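Lipoprotein signal peptidase (Staphylococcus aureus, PDB 6RYO) cleaves the signal peptide from bacterial prolipoproteins within the membrane, probably as an aspartyl protease, just ahead of the lipid-modified cysteine. Local coordinates at residues 32-37 against 119-124; 90-95 against 129-134; 46-51 against 141-146. All blocks are in the same frame, centred on the assembly; numbering follows the deposited sequence.

Interaction 1: 32-37 against 119-124. With OLC ((2R)-2,3-dihydroxypropyl (9Z)-octadec-9-enoate), chain E; OLC ((2R)-2,3-dihydroxypropyl (9Z)-octadec-9-enoate), chain F; OLC ((2R)-2,3-dihydroxypropyl (9Z)-octadec-9-enoate), chain C.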
loop_
_atom_site.group_PDB
_atom_site.type_symbol
_atom_site.label_atom_id
_atom_site.label_comp_id
_atom_site.label_asym_id
_atom_site.label_seq_id
_atom_site.Cartn_x
_atom_site.Cartn_y
_atom_site.Cartn_z
ATOM N N GLY A 32 -6.317 11.792 15.385
ATOM C CA GLY A 32 -7.530 10.990 15.365
ATOM C C GLY A 32 -7.938 10.582 13.962
ATOM O O GLY A 32 -8.306 9.430 13.722
ATOM N N THR A 33 -7.866 11.517 13.013
ATOM C CA THR A 33 -8.234 11.202 11.636
ATOM C C THR A 33 -7.164 10.360 10.952
ATOM O O THR A 33 -7.484 9.433 10.199
ATOM C CB THR A 33 -8.483 12.491 10.848
ATOM O OG1 THR A 33 -9.532 13.246 11.469
ATOM C CG2 THR A 33 -8.882 12.169 9.415
ATOM N N SER A 34 -5.889 10.660 11.209
ATOM C CA SER A 34 -4.806 9.981 10.501
ATOM C C SER A 34 -4.743 8.497 10.846
ATOM O O SER A 34 -4.548 7.657 9.958
ATOM C CB SER A 34 -3.476 10.661 10.819
ATOM O OG SER A 34 -3.508 12.027 10.440
ATOM N N ILE A 35 -4.909 8.155 12.125
ATOM C CA ILE A 35 -4.718 6.771 12.554
ATOM C C ILE A 35 -5.856 5.884 12.056
ATOM O O ILE A 35 -5.620 4.794 11.520
ATOM C CB ILE A 35 -4.567 6.699 14.083
ATOM C CG1 ILE A 35 -3.206 7.266 14.498
ATOM C CG2 ILE A 35 -4.743 5.270 14.576
ATOM C CD1 ILE A 35 -2.882 7.069 15.955
ATOM N N LEU A 36 -7.106 6.330 12.219
ATOM C CA LEU A 36 -8.224 5.504 11.772
ATOM C C LEU A 36 -8.304 5.424 10.253
ATOM O O LEU A 36 -8.898 4.478 9.726
ATOM C CB LEU A 36 -9.547 6.011 12.364
ATOM C CG LEU A 36 -10.194 7.341 11.971
ATOM C CD1 LEU A 36 -11.084 7.170 10.758
ATOM C CD2 LEU A 36 -11.003 7.890 13.135
ATOM N N ILE A 37 -7.725 6.391 9.539
ATOM C CA ILE A 37 -7.498 6.209 8.108
ATOM C C ILE A 37 -6.528 5.056 7.884
ATOM O O ILE A 37 -6.780 4.153 7.080
ATOM C CB ILE A 37 -6.988 7.513 7.468
ATOM C CG1 ILE A 37 -8.144 8.490 7.249
ATOM C CG2 ILE A 37 -6.280 7.226 6.154
ATOM C CD1 ILE A 37 -7.739 9.780 6.569
ATOM N N ALA A 119 -2.217 12.110 3.451
ATOM C CA ALA A 119 -1.352 11.487 2.454
ATOM C C ALA A 119 -0.290 10.614 3.112
ATOM O O ALA A 119 -0.040 9.484 2.675
ATOM C CB ALA A 119 -0.707 12.562 1.580
ATOM N N ILE A 120 0.354 11.129 4.162
ATOM C CA ILE A 120 1.346 10.343 4.892
ATOM C C ILE A 120 0.707 9.087 5.472
ATOM O O ILE A 120 1.307 8.004 5.461
ATOM C CB ILE A 120 2.007 11.204 5.985
ATOM C CG1 ILE A 120 2.760 12.380 5.358
ATOM C CG2 ILE A 120 2.945 10.366 6.836
ATOM C CD1 ILE A 120 3.359 13.329 6.368
ATOM N N SER A 121 -0.522 9.208 5.981
ATOM C CA SER A 121 -1.240 8.042 6.490
ATOM C C SER A 121 -1.458 7.010 5.392
ATOM O O SER A 121 -1.263 5.806 5.607
ATOM C CB SER A 121 -2.575 8.474 7.094
ATOM O OG SER A 121 -2.379 9.447 8.104
ATOM N N LEU A 122 -1.883 7.463 4.209
ATOM C CA LEU A 122 -2.044 6.552 3.081
ATOM C C LEU A 122 -0.720 5.899 2.709
ATOM O O LEU A 122 -0.679 4.711 2.361
ATOM C CB LEU A 122 -2.631 7.296 1.883
ATOM C CG LEU A 122 -4.067 7.795 2.056
ATOM C CD1 LEU A 122 -4.555 8.480 0.788
ATOM C CD2 LEU A 122 -4.982 6.639 2.436
ATOM N N LEU A 123 0.374 6.663 2.763
ATOM C CA LEU A 123 1.693 6.081 2.536
ATOM C C LEU A 123 2.072 5.125 3.661
ATOM O O LEU A 123 2.605 4.038 3.408
ATOM C CB LEU A 123 2.740 7.185 2.399
ATOM C CG LEU A 123 2.577 8.197 1.261
ATOM C CD1 LEU A 123 3.606 9.314 1.384
ATOM C CD2 LEU A 123 2.699 7.512 -0.081
ATOM N N PHE A 124 1.805 5.513 4.910
ATOM C CA PHE A 124 2.157 4.663 6.044
ATOM C C PHE A 124 1.352 3.369 6.028
ATOM O O PHE A 124 1.909 2.280 6.209
ATOM C CB PHE A 124 1.936 5.419 7.356
ATOM C CG PHE A 124 2.527 4.737 8.563
ATOM C CD1 PHE A 124 1.876 3.675 9.173
ATOM C CD2 PHE A 124 3.729 5.171 9.096
ATOM C CE1 PHE A 124 2.420 3.053 10.282
ATOM C CE2 PHE A 124 4.277 4.555 10.205
ATOM C CZ PHE A 124 3.622 3.495 10.799
HETATM C C10 OLC E . -5.288 -3.508 12.799
HETATM C C9 OLC E . -4.424 -2.599 12.397
HETATM C C11 OLC E . -5.942 -3.384 14.174
HETATM C C8 OLC E . -4.074 -1.424 13.306
HETATM C C24 OLC E . 1.238 9.620 12.243
HETATM C C12 OLC E . -6.860 -4.581 14.398
HETATM C C7 OLC E . -2.798 -0.758 12.796
HETATM C C6 OLC E . -3.146 0.230 11.685
HETATM C C5 OLC E . -2.089 1.329 11.653
HETATM C C4 OLC E . -2.127 2.098 12.973
HETATM C C3 OLC E . -0.847 2.915 13.132
HETATM C C2 OLC E . -0.668 3.823 11.916
HETATM C C21 OLC E . 1.057 7.175 11.851
HETATM C C1 OLC E . 0.139 5.060 12.305
HETATM C C22 OLC E . 0.460 8.534 11.502
HETATM O O19 OLC E . 0.711 5.093 13.344
HETATM O O25 OLC E . 1.008 9.496 13.619
HETATM O O23 OLC E . 0.557 8.740 10.122
HETATM O O20 OLC E . 0.191 6.158 11.435
HETATM C C10 OLC F . -11.789 2.280 1.527
HETATM C C9 OLC F . -11.645 3.153 2.500
HETATM C C11 OLC F . -10.765 1.165 1.327
HETATM C C8 OLC F . -10.450 3.070 3.451
HETATM C C24 OLC F . -13.424 11.615 11.717
HETATM C C12 OLC F . -11.357 0.119 0.385
HETATM C C7 OLC F . -10.409 4.279 4.388
HETATM C C13 OLC F . -10.502 -1.146 0.415
HETATM C C6 OLC F . -11.614 5.192 4.160
HETATM C C14 OLC F . -11.408 -2.367 0.274
HETATM C C5 OLC F . -11.591 6.339 5.166
HETATM C C4 OLC F . -12.197 5.870 6.486
HETATM C C3 OLC F . -12.886 7.048 7.166
HETATM C C2 OLC F . -11.869 8.156 7.442
HETATM C C21 OLC F . -12.347 11.095 9.519
HETATM C C1 OLC F . -12.607 9.402 7.918
HETATM C C22 OLC F . -13.541 11.761 10.202
HETATM O O19 OLC F . -13.178 10.085 7.135
HETATM O O25 OLC F . -13.592 12.862 12.334
HETATM O O23 OLC F . -13.573 13.120 9.863
HETATM O O20 OLC F . -12.625 9.745 9.276
HETATM C C18 OLC C . -9.497 -0.866 -4.785
HETATM C C10 OLC C . -7.377 5.327 0.071
HETATM C C9 OLC C . -8.062 6.382 0.462
HETATM C C17 OLC C . -8.391 0.149 -4.507
HETATM C C11 OLC C . -7.617 3.966 0.721
HETATM C C8 OLC C . -9.105 6.263 1.572
HETATM C C24 OLC C . -12.455 17.079 5.429
HETATM C C16 OLC C . -9.031 1.468 -4.087
HETATM C C12 OLC C . -7.073 2.866 -0.186
HETATM C C7 OLC C . -10.078 7.441 1.502
HETATM C C15 OLC C . -9.531 1.333 -2.651
HETATM C C13 OLC C . -7.927 2.802 -1.448
HETATM C C6 OLC C . -9.368 8.736 1.893
HETATM C C14 OLC C . -8.338 1.354 -1.700
HETATM C C5 OLC C . -9.612 9.038 3.370
HETATM C C4 OLC C . -10.819 9.964 3.522
HETATM C C3 OLC C . -10.349 11.335 4.004
HETATM C C2 OLC C . -11.206 11.783 5.188
HETATM C C21 OLC C . -12.524 14.611 5.781
HETATM C C1 OLC C . -10.712 13.139 5.687
HETATM C C22 OLC C . -12.758 15.970 6.434
HETATM O O19 OLC C . -9.632 13.523 5.387
HETATM O O25 OLC C . -12.245 18.279 6.119
HETATM O O23 OLC C . -14.090 16.064 6.857
HETATM O O20 OLC C . -11.534 13.931 6.496
#
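S121 meets S34, whose CA atoms are the nearest pair across the two segments, 5.7 Å apart. The hydroxyl of S121 points at S34: S121 OG is 3.2 Å from S34 CB and 3.4 Å from S34 O, yet no hydrogen bond crosses. Each serine holds OG anti to its carbonyl carbon (chi1 -56° at S121, -59° at S34), beside its own backbone N, and each hydroxyl bonds back within its own helix, S121 to Q117 O and S34 to F30 O. S121 CB also touches the CG2 methyl of I37. One residue on, L122 reaches the same methyl with a branch tip, I37 CG2 to L122 CD2 at 4.0 Å, the two side chains crossing at a slant. L122 CD2 also meets the oleoyl chain of a monoolein, with C10 of OLC (chain C) at 3.6 Å. F124 lays one ring face against the ester end of OLC (chain E). The segment axes approach to 8.9 Å at 26°, a near-parallel pairing of predicted transmembrane helices. Small serines that keep their hydroxyls bonded within their own helices probably allow this close approach without a polar bond between them, and monoolein chains add apolar contacts beside it.

Interaction 2: 90-95 against 129-134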
loop_
_atom_site.group_PDB
_atom_site.type_symbol
_atom_site.label_atom_id
_atom_site.label_comp_id
_atom_site.label_asym_id
_atom_site.label_seq_id
_atom_site.Cartn_x
_atom_site.Cartn_y
_atom_site.Cartn_z
ATOM N N PHE A 90 16.525 -6.951 2.934
ATOM C CA PHE A 90 16.699 -5.601 2.410
ATOM C C PHE A 90 15.364 -4.866 2.338
ATOM O O PHE A 90 15.283 -3.686 2.698
ATOM C CB PHE A 90 17.383 -5.651 1.043
ATOM C CG PHE A 90 18.859 -5.953 1.113
ATOM C CD1 PHE A 90 19.636 -5.452 2.145
ATOM C CD2 PHE A 90 19.465 -6.742 0.149
ATOM C CE1 PHE A 90 20.992 -5.729 2.213
ATOM C CE2 PHE A 90 20.818 -7.028 0.212
ATOM C CZ PHE A 90 21.582 -6.519 1.244
ATOM N N PHE A 91 14.306 -5.548 1.886
ATOM C CA PHE A 91 12.970 -4.961 1.963
ATOM C C PHE A 91 12.598 -4.650 3.408
ATOM O O PHE A 91 11.926 -3.650 3.686
ATOM C CB PHE A 91 11.932 -5.903 1.347
ATOM C CG PHE A 91 12.146 -6.196 -0.117
ATOM C CD1 PHE A 91 12.987 -5.416 -0.894
ATOM C CD2 PHE A 91 11.491 -7.261 -0.713
ATOM C CE1 PHE A 91 13.176 -5.698 -2.236
ATOM C CE2 PHE A 91 11.674 -7.547 -2.054
ATOM C CZ PHE A 91 12.517 -6.764 -2.816
ATOM N N PHE A 92 13.030 -5.504 4.338
ATOM C CA PHE A 92 12.759 -5.297 5.757
ATOM C C PHE A 92 13.414 -4.016 6.258
ATOM O O PHE A 92 12.770 -3.186 6.911
ATOM C CB PHE A 92 13.254 -6.515 6.541
ATOM C CG PHE A 92 13.060 -6.424 8.026
ATOM C CD1 PHE A 92 11.836 -6.719 8.599
ATOM C CD2 PHE A 92 14.120 -6.092 8.853
ATOM C CE1 PHE A 92 11.664 -6.656 9.969
ATOM C CE2 PHE A 92 13.956 -6.028 10.223
ATOM C CZ PHE A 92 12.726 -6.314 10.782
ATOM N N ILE A 93 14.702 -3.838 5.957
ATOM C CA ILE A 93 15.410 -2.635 6.384
ATOM C C ILE A 93 14.838 -1.403 5.692
ATOM O O ILE A 93 14.679 -0.344 6.310
ATOM C CB ILE A 93 16.919 -2.788 6.120
ATOM C CG1 ILE A 93 17.466 -4.024 6.840
ATOM C CG2 ILE A 93 17.671 -1.542 6.556
ATOM C CD1 ILE A 93 18.819 -4.476 6.335
ATOM N N ILE A 94 14.509 -1.524 4.404
ATOM C CA ILE A 94 13.986 -0.384 3.652
ATOM C C ILE A 94 12.642 0.065 4.217
ATOM O O ILE A 94 12.422 1.256 4.471
ATOM C CB ILE A 94 13.880 -0.731 2.156
ATOM C CG1 ILE A 94 15.268 -0.795 1.512
ATOM C CG2 ILE A 94 12.991 0.271 1.433
ATOM C CD1 ILE A 94 15.253 -1.371 0.113
ATOM N N THR A 95 11.723 -0.884 4.421
ATOM C CA THR A 95 10.383 -0.534 4.884
ATOM C C THR A 95 10.421 0.159 6.242
ATOM O O THR A 95 9.713 1.149 6.464
ATOM C CB THR A 95 9.508 -1.785 4.946
ATOM O OG1 THR A 95 9.393 -2.352 3.637
ATOM C CG2 THR A 95 8.120 -1.440 5.463
ATOM N N GLY A 129 0.783 -2.517 5.434
ATOM C CA GLY A 129 0.002 -3.655 4.972
ATOM C C GLY A 129 0.848 -4.694 4.261
ATOM O O GLY A 129 0.723 -5.896 4.516
ATOM N N ASN A 130 1.717 -4.244 3.347
ATOM C CA ASN A 130 2.651 -5.165 2.706
ATOM C C ASN A 130 3.706 -5.661 3.688
ATOM O O ASN A 130 4.185 -6.794 3.564
ATOM C CB ASN A 130 3.321 -4.492 1.507
ATOM C CG ASN A 130 2.415 -4.422 0.294
ATOM O OD1 ASN A 130 1.520 -5.249 0.128
ATOM N ND2 ASN A 130 2.641 -3.428 -0.559
ATOM N N PHE A 131 4.074 -4.829 4.664
ATOM C CA PHE A 131 5.082 -5.221 5.644
ATOM C C PHE A 131 4.639 -6.441 6.440
ATOM O O PHE A 131 5.451 -7.324 6.740
ATOM C CB PHE A 131 5.384 -4.044 6.574
ATOM C CG PHE A 131 6.372 -4.361 7.663
ATOM C CD1 PHE A 131 7.731 -4.415 7.394
ATOM C CD2 PHE A 131 5.942 -4.588 8.960
ATOM C CE1 PHE A 131 8.641 -4.700 8.398
ATOM C CE2 PHE A 131 6.847 -4.872 9.967
ATOM C CZ PHE A 131 8.198 -4.927 9.686
ATOM N N ILE A 132 3.352 -6.509 6.788
ATOM C CA ILE A 132 2.836 -7.653 7.536
ATOM C C ILE A 132 2.928 -8.922 6.697
ATOM O O ILE A 132 3.246 -10.002 7.209
ATOM C CB ILE A 132 1.392 -7.377 7.995
ATOM C CG1 ILE A 132 1.339 -6.109 8.847
ATOM C CG2 ILE A 132 0.833 -8.566 8.767
ATOM C CD1 ILE A 132 -0.066 -5.651 9.180
ATOM N N ASP A 133 2.650 -8.810 5.396
ATOM C CA ASP A 133 2.704 -9.977 4.522
ATOM C C ASP A 133 4.110 -10.563 4.463
ATOM O O ASP A 133 4.284 -11.785 4.530
ATOM C CB ASP A 133 2.218 -9.603 3.123
ATOM C CG ASP A 133 0.712 -9.444 3.050
ATOM O OD1 ASP A 133 0.152 -8.650 3.835
ATOM O OD2 ASP A 133 0.085 -10.112 2.200
ATOM N N ARG A 134 5.127 -9.709 4.337
ATOM C CA ARG A 134 6.492 -10.207 4.186
ATOM C C ARG A 134 7.035 -10.756 5.500
ATOM O O ARG A 134 7.770 -11.751 5.504
ATOM C CB ARG A 134 7.404 -9.104 3.652
ATOM C CG ARG A 134 7.072 -8.638 2.245
ATOM C CD ARG A 134 8.176 -7.750 1.692
ATOM N NE ARG A 134 7.847 -7.229 0.368
ATOM C CZ ARG A 134 7.284 -6.046 0.149
ATOM N NH1 ARG A 134 6.988 -5.252 1.169
ATOM N NH2 ARG A 134 7.019 -5.656 -1.089
HETATM O O HOH W 1 8.642 -5.064 3.628
#
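F131 reaches across to T95 and F92 with its CD1 and CE1 atoms, approached obliquely, its CG anti to the backbone N (chi1 177°). F131 CD1 meets the methyl of T95, T95 CG2, at 3.6 Å, and the next atom, F131 CE1, meets F92 CD1 at 3.8 Å. F92 takes the same first torsion, 179°, which sends its ring out to F131. The two ring planes differ by 25°, but their centroids are 5.9 Å apart, a slid pair with hardly any overlap. These contacts join helices 87-108 and 114-137, successive predicted transmembrane helices that run antiparallel, as a helical hairpin, with segment axes 10.9 Å apart. At that separation, long side chains and a water span the gap. R134, its chain extended from CG to NE, passes F91 at about a right angle, R134 NE 3.8 Å from F91 CD2. Its NH1 gives a hydrogen bond to the water, which in turn donates to T95 OG1 at 2.8 Å. Anti to the carbonyl carbon, T95 OG1 gives its own proton to F91 O, again at 2.8 Å, from the face of that carbonyl opposite T95 N, and so acts as acceptor toward the water. Beyond, R134 NH2 makes a weak hydrogen bond to the backbone of the bound peptide, against which F91 also packs, while N130 ND2 bonds both that backbone and D160, a predicted active-site aspartate.

Interaction 3: 46-51 against 141-146; sequences QVTKYI and VDFIDT. With OLC ((2R)-2,3-dihydroxypropyl (9Z)-octadec-9-enoate), chain G.
V141 and F143 of the strand grip K49 and T48 of the helix, with no hydrogen bond between the segments. The side chains of K49 and V141 run alongside one another, pointing opposite ways, K49 CG lying 3.8 Å from V141 CB, while V141 CG1 reaches the helix backbone at K49 O, 3.6 Å away. K49 CE passes V141 O at 3.6 Å. F143 meets T48 at about a right angle, F143 CZ being 3.5 Å from T48 OG1 and 3.6 Å from T48 CB. Its chi1 of 55° puts CG between backbone N and carbonyl carbon, which carries the ring to the helix; a monoolein acyl chain, OLC (chain G), lies at its edge. T48 OG1 is itself bonded to the helix carbonyls of F44 and D45. Beyond V141, the extended K49 chain delivers NZ to salt bridges with D133 and D45 and a hydrogen bond to N130 OD1, so several oxygens surround the buried ammonium and probably stabilise its positive charge. D133 also accepts from V141 N, tying the strand's start to the same network. D142, a predicted active-site residue, bonds a polar side chain of the bound peptide. A classic beta bulge sets F143 and I144 opposite F156. Strand 140-146 is an outermost strand, paired with 69-76; the axis of 141-146 stands at 90° to that of 46-51, with helix 158-174 touching T48, K49, D142 and F143.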
loop_
_atom_site.group_PDB
_atom_site.type_symbol
_atom_site.label_atom_id
_atom_site.label_comp_id
_atom_site.label_asym_id
_atom_site.label_seq_id
_atom_site.Cartn_x
_atom_site.Cartn_y
_atom_site.Cartn_z
ATOM N N GLN A 46 -5.670 -6.239 4.764
ATOM C CA GLN A 46 -5.374 -7.543 5.345
ATOM C C GLN A 46 -6.548 -8.502 5.191
ATOM O O GLN A 46 -6.349 -9.701 4.959
ATOM C CB GLN A 46 -4.989 -7.387 6.815
ATOM C CG GLN A 46 -3.588 -6.835 7.021
ATOM C CD GLN A 46 -2.523 -7.725 6.409
ATOM O OE1 GLN A 46 -2.552 -8.947 6.565
ATOM N NE2 GLN A 46 -1.578 -7.117 5.700
ATOM N N VAL A 47 -7.776 -7.996 5.316
ATOM C CA VAL A 47 -8.947 -8.854 5.160
ATOM C C VAL A 47 -9.053 -9.357 3.725
ATOM O O VAL A 47 -9.164 -10.564 3.484
ATOM C CB VAL A 47 -10.223 -8.113 5.599
ATOM C CG1 VAL A 47 -11.455 -8.838 5.086
ATOM C CG2 VAL A 47 -10.274 -7.999 7.119
ATOM N N THR A 48 -8.998 -8.443 2.751
ATOM C CA THR A 48 -9.120 -8.836 1.349
ATOM C C THR A 48 -8.010 -9.800 0.945
ATOM O O THR A 48 -8.260 -10.797 0.256
ATOM C CB THR A 48 -9.103 -7.600 0.449
ATOM O OG1 THR A 48 -8.009 -6.751 0.822
ATOM C CG2 THR A 48 -10.413 -6.832 0.569
ATOM N N LYS A 49 -6.770 -9.505 1.348
ATOM C CA LYS A 49 -5.668 -10.436 1.119
ATOM C C LYS A 49 -5.985 -11.817 1.679
ATOM O O LYS A 49 -5.725 -12.836 1.030
ATOM C CB LYS A 49 -4.384 -9.901 1.752
ATOM C CG LYS A 49 -3.651 -8.847 0.944
ATOM C CD LYS A 49 -2.529 -8.241 1.769
ATOM C CE LYS A 49 -1.595 -7.401 0.918
ATOM N NZ LYS A 49 -0.572 -6.712 1.750
ATOM N N TYR A 50 -6.552 -11.866 2.886
ATOM C CA TYR A 50 -6.829 -13.144 3.530
ATOM C C TYR A 50 -8.000 -13.868 2.879
ATOM O O TYR A 50 -8.004 -15.103 2.821
ATOM C CB TYR A 50 -7.098 -12.930 5.019
ATOM C CG TYR A 50 -7.447 -14.197 5.764
ATOM C CD1 TYR A 50 -8.769 -14.523 6.039
ATOM C CD2 TYR A 50 -6.455 -15.070 6.189
ATOM C CE1 TYR A 50 -9.091 -15.682 6.721
ATOM C CE2 TYR A 50 -6.768 -16.231 6.871
ATOM C CZ TYR A 50 -8.088 -16.531 7.134
ATOM O OH TYR A 50 -8.402 -17.689 7.812
ATOM N N ILE A 51 -9.004 -13.128 2.403
ATOM C CA ILE A 51 -10.140 -13.767 1.744
ATOM C C ILE A 51 -9.681 -14.488 0.482
ATOM O O ILE A 51 -10.108 -15.614 0.202
ATOM C CB ILE A 51 -11.240 -12.732 1.441
ATOM C CG1 ILE A 51 -11.700 -12.031 2.720
ATOM C CG2 ILE A 51 -12.419 -13.394 0.751
ATOM C CD1 ILE A 51 -12.097 -12.968 3.834
ATOM N N VAL A 141 0.432 -10.987 -0.891
ATOM C CA VAL A 141 -0.757 -11.439 -1.609
ATOM C C VAL A 141 -1.185 -10.353 -2.588
ATOM O O VAL A 141 -1.474 -9.221 -2.187
ATOM C CB VAL A 141 -1.894 -11.785 -0.638
ATOM C CG1 VAL A 141 -3.202 -12.007 -1.399
ATOM C CG2 VAL A 141 -1.532 -13.013 0.171
ATOM N N ASP A 142 -1.220 -10.695 -3.872
ATOM C CA ASP A 142 -1.681 -9.799 -4.922
ATOM C C ASP A 142 -2.889 -10.420 -5.605
ATOM O O ASP A 142 -2.846 -11.591 -6.001
ATOM C CB ASP A 142 -0.576 -9.535 -5.943
ATOM C CG ASP A 142 0.541 -8.681 -5.385
ATOM O OD1 ASP A 142 0.274 -7.853 -4.488
ATOM O OD2 ASP A 142 1.688 -8.832 -5.853
ATOM N N PHE A 143 -3.966 -9.642 -5.738
ATOM C CA PHE A 143 -5.191 -10.166 -6.339
ATOM C C PHE A 143 -5.872 -9.238 -7.335
ATOM O O PHE A 143 -6.726 -9.715 -8.090
ATOM C CB PHE A 143 -6.202 -10.541 -5.247
ATOM C CG PHE A 143 -6.520 -9.417 -4.302
ATOM C CD1 PHE A 143 -5.745 -9.200 -3.174
ATOM C CD2 PHE A 143 -7.599 -8.582 -4.536
ATOM C CE1 PHE A 143 -6.037 -8.169 -2.301
ATOM C CE2 PHE A 143 -7.897 -7.548 -3.665
ATOM C CZ PHE A 143 -7.113 -7.343 -2.547
ATOM N N ILE A 144 -5.544 -7.949 -7.386
ATOM C CA ILE A 144 -6.234 -7.026 -8.285
ATOM C C ILE A 144 -5.600 -7.112 -9.667
ATOM O O ILE A 144 -4.419 -6.792 -9.844
ATOM C CB ILE A 144 -6.198 -5.590 -7.745
ATOM C CG1 ILE A 144 -6.979 -5.496 -6.432
ATOM C CG2 ILE A 144 -6.765 -4.624 -8.768
ATOM C CD1 ILE A 144 -7.014 -4.104 -5.840
ATOM N N ASP A 145 -6.393 -7.528 -10.653
ATOM C CA ASP A 145 -5.926 -7.768 -12.015
ATOM C C ASP A 145 -6.844 -7.021 -12.972
ATOM O O ASP A 145 -7.984 -7.440 -13.195
ATOM C CB ASP A 145 -5.912 -9.267 -12.326
ATOM C CG ASP A 145 -5.346 -9.577 -13.698
ATOM O OD1 ASP A 145 -4.800 -8.663 -14.351
ATOM O OD2 ASP A 145 -5.448 -10.746 -14.127
ATOM N N THR A 146 -6.351 -5.922 -13.540
ATOM C CA THR A 146 -7.152 -5.073 -14.409
ATOM C C THR A 146 -6.432 -4.858 -15.734
ATOM O O THR A 146 -5.251 -5.178 -15.889
ATOM C CB THR A 146 -7.453 -3.714 -13.755
ATOM O OG1 THR A 146 -6.313 -2.856 -13.882
ATOM C CG2 THR A 146 -7.789 -3.882 -12.274
HETATM C C10 OLC G . -11.171 -4.020 -4.825
HETATM C C9 OLC G . -11.213 -4.973 -3.916
HETATM C C11 OLC G . -11.725 -4.250 -6.229
HETATM C C8 OLC G . -11.816 -6.342 -4.228
HETATM C C24 OLC G . -14.312 -17.461 -5.652
HETATM C C12 OLC G . -12.577 -3.050 -6.644
HETATM C C7 OLC G . -12.052 -7.094 -2.919
HETATM C C13 OLC G . -11.719 -2.040 -7.403
HETATM C C6 OLC G . -12.239 -8.587 -3.190
HETATM C C5 OLC G . -12.837 -9.244 -1.947
HETATM C C4 OLC G . -12.588 -10.751 -1.974
HETATM C C3 OLC G . -13.605 -11.435 -2.885
HETATM C C2 OLC G . -13.322 -12.936 -2.928
HETATM C C21 OLC G . -15.372 -15.304 -4.968
HETATM C C1 OLC G . -14.526 -13.663 -3.523
HETATM C C22 OLC G . -15.551 -16.819 -5.031
HETATM O O19 OLC G . -15.580 -13.119 -3.560
HETATM O O25 OLC G . -14.617 -18.768 -6.051
HETATM O O23 OLC G . -15.741 -17.325 -3.739
HETATM O O20 OLC G . -14.396 -14.966 -4.022
#

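Helix 114-137 contributes to interactions 1 and 2, whose centres are 18 Å apart, and helix 31-55 to interactions 1 and 3, 21 Å apart. Interactions 2 and 3 lie 17 Å between centres and touch through the D133-K49 pair. Along the chain the segments come in the order 32-37, 46-51, 90-95, 119-124, 129-134, 141-146, so interaction 1 crosses both others, while interaction 2 is nested within the loop closed by interaction 3. Interaction 1 joins helices 31-55 and 114-137 away from the other two contacts, whereas the joined pair 2 and 3 lies beside the predicted catalytic aspartates and the bound peptide.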